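Local coordinates for conserved hypothetical protein (Pseudomonas aeruginosa, PDB 1YLL), which is of unknown function but belongs to the HutD family of the cupin clan, built from beta-barrels, at residues L143-Q148 with A164-L169. Residues are numbered along the deposited sequence; the frame is centred on the assembly and turned at random.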
ATOM      1  N   LEU D 143      -7.274  14.481 -10.489  1.00 12.81           N
ATOM      2  CA  LEU D 143      -6.518  15.480  -9.769  1.00 13.91           C
ATOM      3  C   LEU D 143      -7.044  15.305  -8.337  1.00 13.43           C
ATOM      4  O   LEU D 143      -8.251  15.384  -8.090  1.00 14.92           O
ATOM      5  CB  LEU D 143      -6.839  16.889 -10.291  1.00 14.54           C
ATOM      6  CG  LEU D 143      -6.542  17.063 -11.779  1.00 19.81           C
ATOM      7  CD1 LEU D 143      -7.146  18.361 -12.305  1.00 22.55           C
ATOM      8  CD2 LEU D 143      -5.037  17.026 -11.950  1.00 23.26           C
ATOM      9  N   LEU D 144      -6.161  15.015  -7.383  1.00 11.46           N
ATOM     10  CA  LEU D 144      -6.619  14.808  -6.007  1.00 13.78           C
ATOM     11  C   LEU D 144      -5.909  15.841  -5.131  1.00 14.75           C
ATOM     12  O   LEU D 144      -4.715  15.729  -4.863  1.00 13.63           O
ATOM     13  CB  LEU D 144      -6.285  13.366  -5.559  1.00 13.05           C
ATOM     14  CG  LEU D 144      -6.890  12.847  -4.263  1.00 17.71           C
ATOM     15  CD1 LEU D 144      -6.351  13.634  -3.101  1.00 19.70           C
ATOM     16  CD2 LEU D 144      -8.424  12.939  -4.291  1.00 16.49           C
ATOM     17  N   PHE D 145      -6.647  16.877  -4.737  1.00 13.01           N
ATOM     18  CA  PHE D 145      -6.104  17.987  -3.974  1.00 13.66           C
ATOM     19  C   PHE D 145      -6.312  17.779  -2.486  1.00 13.16           C
ATOM     20  O   PHE D 145      -7.412  17.483  -2.075  1.00 12.69           O
ATOM     21  CB  PHE D 145      -6.834  19.261  -4.385  1.00 14.15           C
ATOM     22  CG  PHE D 145      -6.436  20.479  -3.591  1.00 11.21           C
ATOM     23  CD1 PHE D 145      -5.265  21.157  -3.879  1.00 12.88           C
ATOM     24  CD2 PHE D 145      -7.269  20.950  -2.562  1.00 13.57           C
ATOM     25  CE1 PHE D 145      -4.910  22.305  -3.162  1.00 13.27           C
ATOM     26  CE2 PHE D 145      -6.926  22.109  -1.833  1.00 14.69           C
ATOM     27  CZ  PHE D 145      -5.768  22.775  -2.128  1.00 14.10           C
ATOM     28  N   ALA D 146      -5.254  17.901  -1.679  1.00 15.41           N
ATOM     29  CA  ALA D 146      -5.404  17.735  -0.232  1.00 15.70           C
ATOM     30  C   ALA D 146      -5.500  19.095   0.429  1.00 16.46           C
ATOM     31  O   ALA D 146      -4.583  19.894   0.287  1.00 19.80           O
ATOM     32  CB  ALA D 146      -4.183  16.984   0.343  1.00 18.81           C
ATOM     33  N   GLN D 147      -6.593  19.386   1.129  1.00 18.03           N
ATOM     34  CA  GLN D 147      -6.668  20.685   1.802  1.00 18.62           C
ATOM     35  C   GLN D 147      -5.865  20.574   3.107  1.00 21.51           C
ATOM     36  O   GLN D 147      -5.143  21.492   3.507  1.00 22.55           O
ATOM     37  CB  GLN D 147      -8.097  21.066   2.132  1.00 19.95           C
ATOM     38  CG  GLN D 147      -8.117  22.398   2.824  1.00 21.88           C
ATOM     39  CD  GLN D 147      -9.461  22.783   3.326  1.00 23.68           C
ATOM     40  OE1 GLN D 147     -10.343  21.940   3.506  1.00 26.96           O
ATOM     41  NE2 GLN D 147      -9.635  24.074   3.588  1.00 25.88           N
ATOM     42  N   GLN D 148      -6.005  19.436   3.765  1.00 20.93           N
ATOM     43  CA  GLN D 148      -5.291  19.199   5.017  1.00 24.06           C
ATOM     44  C   GLN D 148      -4.184  18.154   4.823  1.00 25.04           C
ATOM     45  O   GLN D 148      -4.219  17.362   3.890  1.00 23.58           O
ATOM     46  CB  GLN D 148      -6.306  18.813   6.086  1.00 27.30           C
ATOM     47  CG  GLN D 148      -7.271  19.971   6.336  1.00 29.38           C
ATOM     48  CD  GLN D 148      -8.553  19.579   7.011  1.00 33.48           C
ATOM     49  OE1 GLN D 148      -9.101  20.343   7.815  1.00 39.59           O
ATOM     50  NE2 GLN D 148      -9.064  18.405   6.681  1.00 33.71           N
ATOM     51  N   ALA D 164       0.979  16.645   1.539  1.00 21.37           N
ATOM     52  CA  ALA D 164       0.995  17.613   2.632  1.00 23.25           C
ATOM     53  C   ALA D 164      -0.143  18.588   2.272  1.00 22.03           C
ATOM     54  O   ALA D 164      -0.756  18.467   1.187  1.00 21.45           O
ATOM     55  CB  ALA D 164       2.337  18.354   2.682  1.00 22.07           C
ATOM     56  N   ALA D 165      -0.425  19.539   3.154  1.00 21.47           N
ATOM     57  CA  ALA D 165      -1.503  20.504   2.896  1.00 22.78           C
ATOM     58  C   ALA D 165      -1.283  21.250   1.586  1.00 20.39           C
ATOM     59  O   ALA D 165      -0.209  21.798   1.330  1.00 21.87           O
ATOM     60  CB  ALA D 165      -1.623  21.498   4.045  1.00 22.62           C
ATOM     61  N   HIS D 166      -2.338  21.247   0.777  1.00 19.83           N
ATOM     62  CA  HIS D 166      -2.415  21.855  -0.548  1.00 18.47           C
ATOM     63  C   HIS D 166      -1.653  21.173  -1.653  1.00 18.03           C
ATOM     64  O   HIS D 166      -1.597  21.691  -2.769  1.00 19.51           O
ATOM     65  CB  HIS D 166      -2.086  23.361  -0.519  1.00 19.61           C
ATOM     66  CG  HIS D 166      -3.108  24.168   0.219  1.00 22.54           C
ATOM     67  ND1 HIS D 166      -3.145  25.547   0.184  1.00 24.58           N
ATOM     68  CD2 HIS D 166      -4.119  23.785   1.035  1.00 21.24           C
ATOM     69  CE1 HIS D 166      -4.133  25.975   0.949  1.00 25.41           C
ATOM     70  NE2 HIS D 166      -4.741  24.926   1.478  1.00 22.95           N
ATOM     71  N   ASP D 167      -1.069  20.003  -1.376  1.00 18.44           N
ATOM     72  CA  ASP D 167      -0.382  19.264  -2.443  1.00 16.55           C
ATOM     73  C   ASP D 167      -1.486  18.618  -3.304  1.00 16.90           C
ATOM     74  O   ASP D 167      -2.619  18.436  -2.847  1.00 17.19           O
ATOM     75  CB  ASP D 167       0.498  18.141  -1.892  1.00 18.61           C
ATOM     76  CG  ASP D 167       1.759  18.658  -1.192  1.00 20.04           C
ATOM     77  OD1 ASP D 167       2.455  17.821  -0.568  1.00 20.05           O
ATOM     78  OD2 ASP D 167       2.068  19.871  -1.262  1.00 21.20           O
ATOM     79  N   CYS D 168      -1.131  18.218  -4.516  1.00 15.17           N
ATOM     80  CA  CYS D 168      -2.124  17.644  -5.409  1.00 15.27           C
ATOM     81  C   CYS D 168      -1.587  16.525  -6.299  1.00 15.86           C
ATOM     82  O   CYS D 168      -0.623  16.702  -7.020  1.00 16.19           O
ATOM     83  CB  CYS D 168      -2.699  18.771  -6.272  1.00 15.93           C
ATOM     84  SG  CYS D 168      -4.108  18.367  -7.408  1.00 16.51           S
ATOM     85  N   LEU D 169      -2.224  15.371  -6.238  1.00 15.83           N
ATOM     86  CA  LEU D 169      -1.826  14.286  -7.108  1.00 18.43           C
ATOM     87  C   LEU D 169      -2.377  14.612  -8.485  1.00 18.96           C
ATOM     88  O   LEU D 169      -3.496  15.092  -8.602  1.00 17.26           O
ATOM     89  CB  LEU D 169      -2.450  12.982  -6.663  1.00 19.33           C
ATOM     90  CG  LEU D 169      -2.195  11.878  -7.697  1.00 22.19           C
ATOM     91  CD1 LEU D 169      -1.033  11.038  -7.211  1.00 27.29           C
ATOM     92  CD2 LEU D 169      -3.407  11.028  -7.903  1.00 26.08           C
TER
HETATM   93  O   HOH W   1      -6.696  25.439   3.308  1.00 25.62           O
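Leu144 and Leu169 form a hydrogen-bonded pair, and Phe145 with Cys168 the adjoining non-hydrogen-bonded pair, where strands 141-146 and 168-171 run antiparallel in one sheet of this cupin-type beta-barrel protein. Leu144 N reaches Leu169 O and Leu169 N reaches Leu144 O, both at 2.9 Å. Just before strand 168-171 the chain makes a type II turn, Ala164 to Asp167, yet remains tied to the partner strand: Ala146 N points almost straight at Asp167 O (2.9 Å, 178° at the hydrogen), while His166 N meets Ala146 O in a more bent bond. The Asp167 carboxylate braces the turn, its OD1 taking Ala164 N from above the carboxylate plane and also pairing with Arg10. On the face with Cys168, the Phe145 ring stacks on Phe111 and touches Ile46 and Leu68, all from a second sheet. Phe145 holds CG anti to its own N (chi1 176°), which carries the ring alongside His166; Phe145 CZ lies 3.7 Å from His166 CD2, the ring planes inclined at 36°. Leu144 and Leu169 meet through their CB atoms on the other face. One water lies in the imidazole plane, 2.7 Å from His166 NE2, and accepts a 3.3 Å bond from NE2 of Gln147, a residue whose OE1 is hydrogen-bonded to Arg88 NH1.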